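Local coordinates for enterobactin synthetase component F-related protein (Vibrio cholerae serotype O1, PDB 4OXI) that probably activates glycine with ATP as an adenylation-domain enzyme, AlmE, of a lipopolysaccharide modification pathway that confers resistance to antimicrobial peptides, at residues 115-120 / 234-239; 393-398 / 403-408. All coordinates share one frame; numbering follows the deposited sequence.

Interaction 1 (115-120 / 234-239); sequences WASYLG and VSYSNL
Two tyrosine rings, Y118 and Y236, meet obliquely where helix 108-119 ends beside the strand-to-helix junction at 235-236, a buried contact between two helices of the AMP-binding enzyme fold. Their planes stand at 47° with centroids 5.8 Å apart. The closest approach is between Y118 CD1 and Y236 CE1, 3.5 Å, and Y118 CD1 lies in the plane of the Y236 ring, at its edge. Y118 swings its ring out from the helix with CG anti to the backbone N (chi1 176°), which brings CD1 and CE1 against the CD1-CE1 side of Y236. L239, one turn further along its helix, adds its CD2 methyl near the same Y118 ring. Both hydroxyls are tied down beyond the contact: that of Y118 bonds to H240 and that of Y236 to the backbone carbonyl of M122, while R53 makes a cation-pi contact with Y118. The N-terminus of helix 236-249 carries a capping box with S235 at the N-cap: N238 N donates to S235 OG and S235 N to N238 OD1. At the far end of its ring, Y236 OH lies 3.0 Å from S117 O.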
loop_
_atom_site.group_PDB
_atom_site.type_symbol
_atom_site.label_atom_id
_atom_site.label_comp_id
_atom_site.label_asym_id
_atom_site.label_seq_id
_atom_site.Cartn_x
_atom_site.Cartn_y
_atom_site.Cartn_z
ATOM N N TRP A 115 -13.427 -7.579 -1.940
ATOM C CA TRP A 115 -13.856 -8.907 -1.512
ATOM C C TRP A 115 -14.318 -9.721 -2.720
ATOM O O TRP A 115 -14.024 -10.902 -2.824
ATOM C CB TRP A 115 -15.047 -8.808 -0.573
ATOM C CG TRP A 115 -14.753 -8.493 0.821
ATOM C CD1 TRP A 115 -13.834 -7.605 1.298
ATOM C CD2 TRP A 115 -15.423 -9.039 1.964
ATOM N NE1 TRP A 115 -13.885 -7.571 2.681
ATOM C CE2 TRP A 115 -14.854 -8.443 3.110
ATOM C CE3 TRP A 115 -16.450 -9.972 2.129
ATOM C CZ2 TRP A 115 -15.280 -8.752 4.404
ATOM C CZ3 TRP A 115 -16.861 -10.297 3.423
ATOM C CH2 TRP A 115 -16.279 -9.682 4.539
ATOM N N ALA A 116 -15.067 -9.083 -3.614
ATOM C CA ALA A 116 -15.586 -9.756 -4.800
ATOM C C ALA A 116 -14.439 -10.256 -5.650
ATOM O O ALA A 116 -14.483 -11.358 -6.189
ATOM C CB ALA A 116 -16.464 -8.790 -5.630
ATOM N N SER A 117 -13.411 -9.429 -5.793
ATOM C CA SER A 117 -12.278 -9.822 -6.614
ATOM C C SER A 117 -11.516 -10.966 -5.967
ATOM O O SER A 117 -11.120 -11.927 -6.645
ATOM C CB SER A 117 -11.341 -8.638 -6.856
ATOM O OG SER A 117 -10.135 -9.115 -7.424
ATOM N N TYR A 118 -11.304 -10.873 -4.657
ATOM C CA TYR A 118 -10.606 -11.946 -3.956
ATOM C C TYR A 118 -11.392 -13.269 -4.024
ATOM O O TYR A 118 -10.840 -14.312 -4.378
ATOM C CB TYR A 118 -10.303 -11.591 -2.483
ATOM C CG TYR A 118 -9.677 -12.781 -1.800
ATOM C CD1 TYR A 118 -8.328 -13.054 -1.963
ATOM C CD2 TYR A 118 -10.445 -13.675 -1.058
ATOM C CE1 TYR A 118 -7.742 -14.164 -1.385
ATOM C CE2 TYR A 118 -9.869 -14.798 -0.473
ATOM C CZ TYR A 118 -8.519 -15.039 -0.650
ATOM O OH TYR A 118 -7.926 -16.139 -0.078
ATOM N N LEU A 119 -12.672 -13.222 -3.665
ATOM C CA LEU A 119 -13.500 -14.422 -3.614
ATOM C C LEU A 119 -13.613 -15.079 -4.986
ATOM O O LEU A 119 -13.680 -16.306 -5.089
ATOM C CB LEU A 119 -14.883 -14.080 -3.070
ATOM C CG LEU A 119 -14.905 -13.723 -1.581
ATOM C CD1 LEU A 119 -16.292 -13.283 -1.148
ATOM C CD2 LEU A 119 -14.456 -14.904 -0.734
ATOM N N GLY A 120 -13.604 -14.257 -6.036
ATOM C CA GLY A 120 -13.745 -14.743 -7.397
ATOM C C GLY A 120 -12.451 -15.034 -8.154
ATOM O O GLY A 120 -12.492 -15.339 -9.347
ATOM N N VAL A 234 0.898 -8.465 -7.811
ATOM C CA VAL A 234 1.100 -9.358 -6.685
ATOM C C VAL A 234 0.170 -10.567 -6.837
ATOM O O VAL A 234 -1.040 -10.414 -7.024
ATOM C CB VAL A 234 0.797 -8.623 -5.362
ATOM C CG1 VAL A 234 0.827 -9.586 -4.174
ATOM C CG2 VAL A 234 1.783 -7.481 -5.154
ATOM N N SER A 235 0.731 -11.769 -6.777
ATOM C CA SER A 235 -0.051 -12.983 -7.055
ATOM C C SER A 235 -0.834 -13.422 -5.838
ATOM O O SER A 235 -0.590 -12.945 -4.733
ATOM C CB SER A 235 0.876 -14.128 -7.439
ATOM O OG SER A 235 1.611 -14.512 -6.297
ATOM N N TYR A 236 -1.773 -14.344 -6.029
ATOM C CA TYR A 236 -2.458 -14.933 -4.882
ATOM C C TYR A 236 -1.491 -15.630 -3.937
ATOM O O TYR A 236 -1.625 -15.495 -2.719
ATOM C CB TYR A 236 -3.610 -15.856 -5.314
ATOM C CG TYR A 236 -4.841 -15.064 -5.692
ATOM C CD1 TYR A 236 -5.768 -14.690 -4.726
ATOM C CD2 TYR A 236 -5.053 -14.653 -7.003
ATOM C CE1 TYR A 236 -6.892 -13.953 -5.053
ATOM C CE2 TYR A 236 -6.171 -13.916 -7.346
ATOM C CZ TYR A 236 -7.090 -13.569 -6.357
ATOM O OH TYR A 236 -8.207 -12.829 -6.679
ATOM N N SER A 237 -0.504 -16.352 -4.467
ATOM C CA SER A 237 0.428 -17.031 -3.553
ATOM C C SER A 237 1.320 -16.031 -2.807
ATOM O O SER A 237 1.616 -16.247 -1.639
ATOM C CB SER A 237 1.264 -18.116 -4.246
ATOM O OG SER A 237 2.085 -17.560 -5.250
ATOM N N ASN A 238 1.724 -14.937 -3.458
ATOM C CA ASN A 238 2.407 -13.853 -2.735
ATOM C C ASN A 238 1.567 -13.400 -1.546
ATOM O O ASN A 238 2.041 -13.343 -0.408
ATOM C CB ASN A 238 2.607 -12.615 -3.617
ATOM C CG ASN A 238 3.559 -12.836 -4.768
ATOM O OD1 ASN A 238 3.320 -12.335 -5.869
ATOM N ND2 ASN A 238 4.641 -13.570 -4.530
ATOM N N LEU A 239 0.308 -13.072 -1.824
ATOM C CA LEU A 239 -0.582 -12.506 -0.808
ATOM C C LEU A 239 -0.905 -13.508 0.288
ATOM O O LEU A 239 -0.992 -13.143 1.471
ATOM C CB LEU A 239 -1.887 -12.031 -1.463
ATOM C CG LEU A 239 -3.070 -11.674 -0.557
ATOM C CD1 LEU A 239 -2.692 -10.548 0.402
ATOM C CD2 LEU A 239 -4.300 -11.290 -1.394
#

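Interaction 2 (393-398 / 403-408); sequences CLAIIN and LMRFES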
loop_
_atom_site.group_PDB
_atom_site.type_symbol
_atom_site.label_atom_id
_atom_site.label_comp_id
_atom_site.label_asym_id
_atom_site.label_seq_id
_atom_site.Cartn_x
_atom_site.Cartn_y
_atom_site.Cartn_z
ATOM N N CYS A 393 15.185 -16.060 3.394
ATOM C CA CYS A 393 14.593 -15.019 2.549
ATOM C C CYS A 393 15.460 -13.785 2.352
ATOM O O CYS A 393 15.214 -12.995 1.437
ATOM C CB CYS A 393 13.245 -14.562 3.131
ATOM S SG CYS A 393 11.940 -15.735 2.797
ATOM N N LEU A 394 16.440 -13.591 3.225
ATOM C CA LEU A 394 17.191 -12.350 3.231
ATOM C C LEU A 394 18.665 -12.600 2.947
ATOM O O LEU A 394 19.235 -13.592 3.402
ATOM C CB LEU A 394 17.068 -11.672 4.588
ATOM C CG LEU A 394 15.663 -11.337 5.086
ATOM C CD1 LEU A 394 15.753 -10.608 6.404
ATOM C CD2 LEU A 394 14.933 -10.481 4.069
ATOM N N ALA A 395 19.274 -11.690 2.194
ATOM C CA ALA A 395 20.720 -11.648 2.065
ATOM C C ALA A 395 21.181 -10.200 2.045
ATOM O O ALA A 395 20.384 -9.287 1.793
ATOM C CB ALA A 395 21.184 -12.381 0.818
ATOM N N ILE A 396 22.464 -9.996 2.324
ATOM C CA ILE A 396 23.061 -8.671 2.356
ATOM C C ILE A 396 24.251 -8.694 1.413
ATOM O O ILE A 396 25.043 -9.629 1.439
ATOM C CB ILE A 396 23.542 -8.333 3.764
ATOM C CG1 ILE A 396 22.375 -8.379 4.751
ATOM C CG2 ILE A 396 24.214 -6.969 3.806
ATOM C CD1 ILE A 396 22.802 -8.205 6.205
ATOM N N ILE A 397 24.367 -7.696 0.549
ATOM C CA ILE A 397 25.531 -7.615 -0.325
ATOM C C ILE A 397 26.333 -6.371 0.028
ATOM O O ILE A 397 25.792 -5.263 0.041
ATOM C CB ILE A 397 25.140 -7.670 -1.817
ATOM C CG1 ILE A 397 26.363 -7.482 -2.705
ATOM C CG2 ILE A 397 24.100 -6.622 -2.164
ATOM C CD1 ILE A 397 26.033 -7.584 -4.184
ATOM N N ASN A 398 27.606 -6.555 0.382
ATOM C CA ASN A 398 28.429 -5.421 0.814
ATOM C C ASN A 398 29.074 -4.677 -0.342
ATOM O O ASN A 398 28.891 -5.044 -1.502
ATOM C CB ASN A 398 29.484 -5.826 1.859
ATOM C CG ASN A 398 30.552 -6.768 1.305
ATOM O OD1 ASN A 398 30.620 -7.031 0.102
ATOM N ND2 ASN A 398 31.397 -7.282 2.196
ATOM N N LEU A 403 27.818 -11.466 -1.750
ATOM C CA LEU A 403 26.473 -11.827 -1.332
ATOM C C LEU A 403 26.556 -12.762 -0.133
ATOM O O LEU A 403 27.282 -13.749 -0.156
ATOM C CB LEU A 403 25.708 -12.499 -2.471
ATOM C CG LEU A 403 24.201 -12.718 -2.275
ATOM C CD1 LEU A 403 23.473 -12.668 -3.598
ATOM C CD2 LEU A 403 23.899 -14.041 -1.590
ATOM N N MET A 404 25.790 -12.456 0.907
ATOM C CA MET A 404 25.838 -13.213 2.146
ATOM C C MET A 404 24.417 -13.494 2.662
ATOM O O MET A 404 23.659 -12.553 2.943
ATOM C CB MET A 404 26.624 -12.404 3.179
ATOM C CG MET A 404 26.683 -13.048 4.540
ATOM S SD MET A 404 28.079 -14.175 4.697
ATOM C CE MET A 404 29.424 -13.004 4.768
ATOM N N ARG A 405 24.038 -14.768 2.762
ATOM C CA ARG A 405 22.734 -15.124 3.330
ATOM C C ARG A 405 22.676 -14.595 4.766
ATOM O O ARG A 405 23.698 -14.537 5.451
ATOM C CB ARG A 405 22.508 -16.645 3.322
ATOM C CG ARG A 405 22.661 -17.330 1.961
ATOM C CD ARG A 405 21.630 -16.812 0.975
ATOM N NE ARG A 405 20.297 -17.301 1.313
ATOM C CZ ARG A 405 19.699 -18.308 0.686
ATOM N NH1 ARG A 405 20.308 -18.919 -0.330
ATOM N NH2 ARG A 405 18.488 -18.695 1.066
ATOM N N PHE A 406 21.489 -14.200 5.216
ATOM C CA PHE A 406 21.330 -13.574 6.526
ATOM C C PHE A 406 21.770 -14.487 7.676
ATOM O O PHE A 406 22.352 -14.027 8.663
ATOM C CB PHE A 406 19.872 -13.141 6.715
ATOM C CG PHE A 406 19.543 -12.704 8.114
ATOM C CD1 PHE A 406 19.788 -11.406 8.517
ATOM C CD2 PHE A 406 18.990 -13.592 9.022
ATOM C CE1 PHE A 406 19.486 -10.992 9.805
ATOM C CE2 PHE A 406 18.689 -13.187 10.319
ATOM C CZ PHE A 406 18.936 -11.884 10.706
ATOM N N GLU A 407 21.479 -15.779 7.537
ATOM C CA GLU A 407 21.801 -16.789 8.546
ATOM C C GLU A 407 23.309 -17.003 8.706
ATOM O O GLU A 407 23.752 -17.513 9.732
ATOM C CB GLU A 407 21.157 -18.124 8.167
ATOM C CG GLU A 407 19.621 -18.111 8.084
ATOM C CD GLU A 407 19.048 -17.370 6.854
ATOM O OE1 GLU A 407 19.800 -17.050 5.895
ATOM O OE2 GLU A 407 17.822 -17.100 6.859
ATOM N N SER A 408 24.082 -16.629 7.685
ATOM C CA SER A 408 25.538 -16.788 7.687
ATOM C C SER A 408 26.275 -15.483 7.994
ATOM O O SER A 408 27.465 -15.488 8.294
ATOM C CB SER A 408 26.026 -17.300 6.328
ATOM O OG SER A 408 25.462 -18.555 6.012
HETATM O O HOH W 1 16.343 -14.992 6.229
HETATM O O HOH W 2 18.854 -16.222 3.542
#
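The carbonyl oxygen of L394 is gripped twice, by F406 N at 3.0 Å and by water 2, which donates to it at 2.7 Å. The amide of F406 comes from above the carbonyl plane, 36° out of it. Water 2, which lies in the guanidinium plane at its edge, also accepts from R405 NE and donates to E407 OE1, so one solvent molecule joins a backbone oxygen to two oppositely charged side chains. The other carboxylate oxygen, E407 OE2, takes a bond from water 1, which in turn accepts from C393 N; OE2 is held directly by the backbone N of E392 as well. Beyond this polar end the segments form an antiparallel beta hairpin. I396 and M404 are its hydrogen-bonded pair: I396 N reaches M404 O at 2.9 Å, and M404 N returns to I396 O at 3.0 Å. On the face shared by A395 and L403, the A395 methyl touches L403 CD2 at 4.0 Å. F406 presses its CB to L394 CB at 3.8 Å, while its ring, with CG anti to the backbone N (chi1 170°), leads away to meet K456 in a cation-pi contact. Strand 394-397 also pairs antiparallel with strand 416-419, placing it between that strand and 403-405, while W447 of strand 445-457 packs on A395 and L461 of strand 460-466 on L394, I396 and F406.

Interaction 1 and interaction 2 illustrate how separate parts of one adenylation enzyme are built by different means: the first joins two helices through aromatic side chains, the second two strands through backbone bonds and water. Their centres lie 30 Å apart and about 11 Å separates their nearest atoms; in sequence, both segments of interaction 1 precede those of interaction 2. The side chains of L239 in interaction 1 and L394 in interaction 2 each lie about 11 Å from the bound glycyl-adenosine-5'-phosphate, too far for those two to touch it.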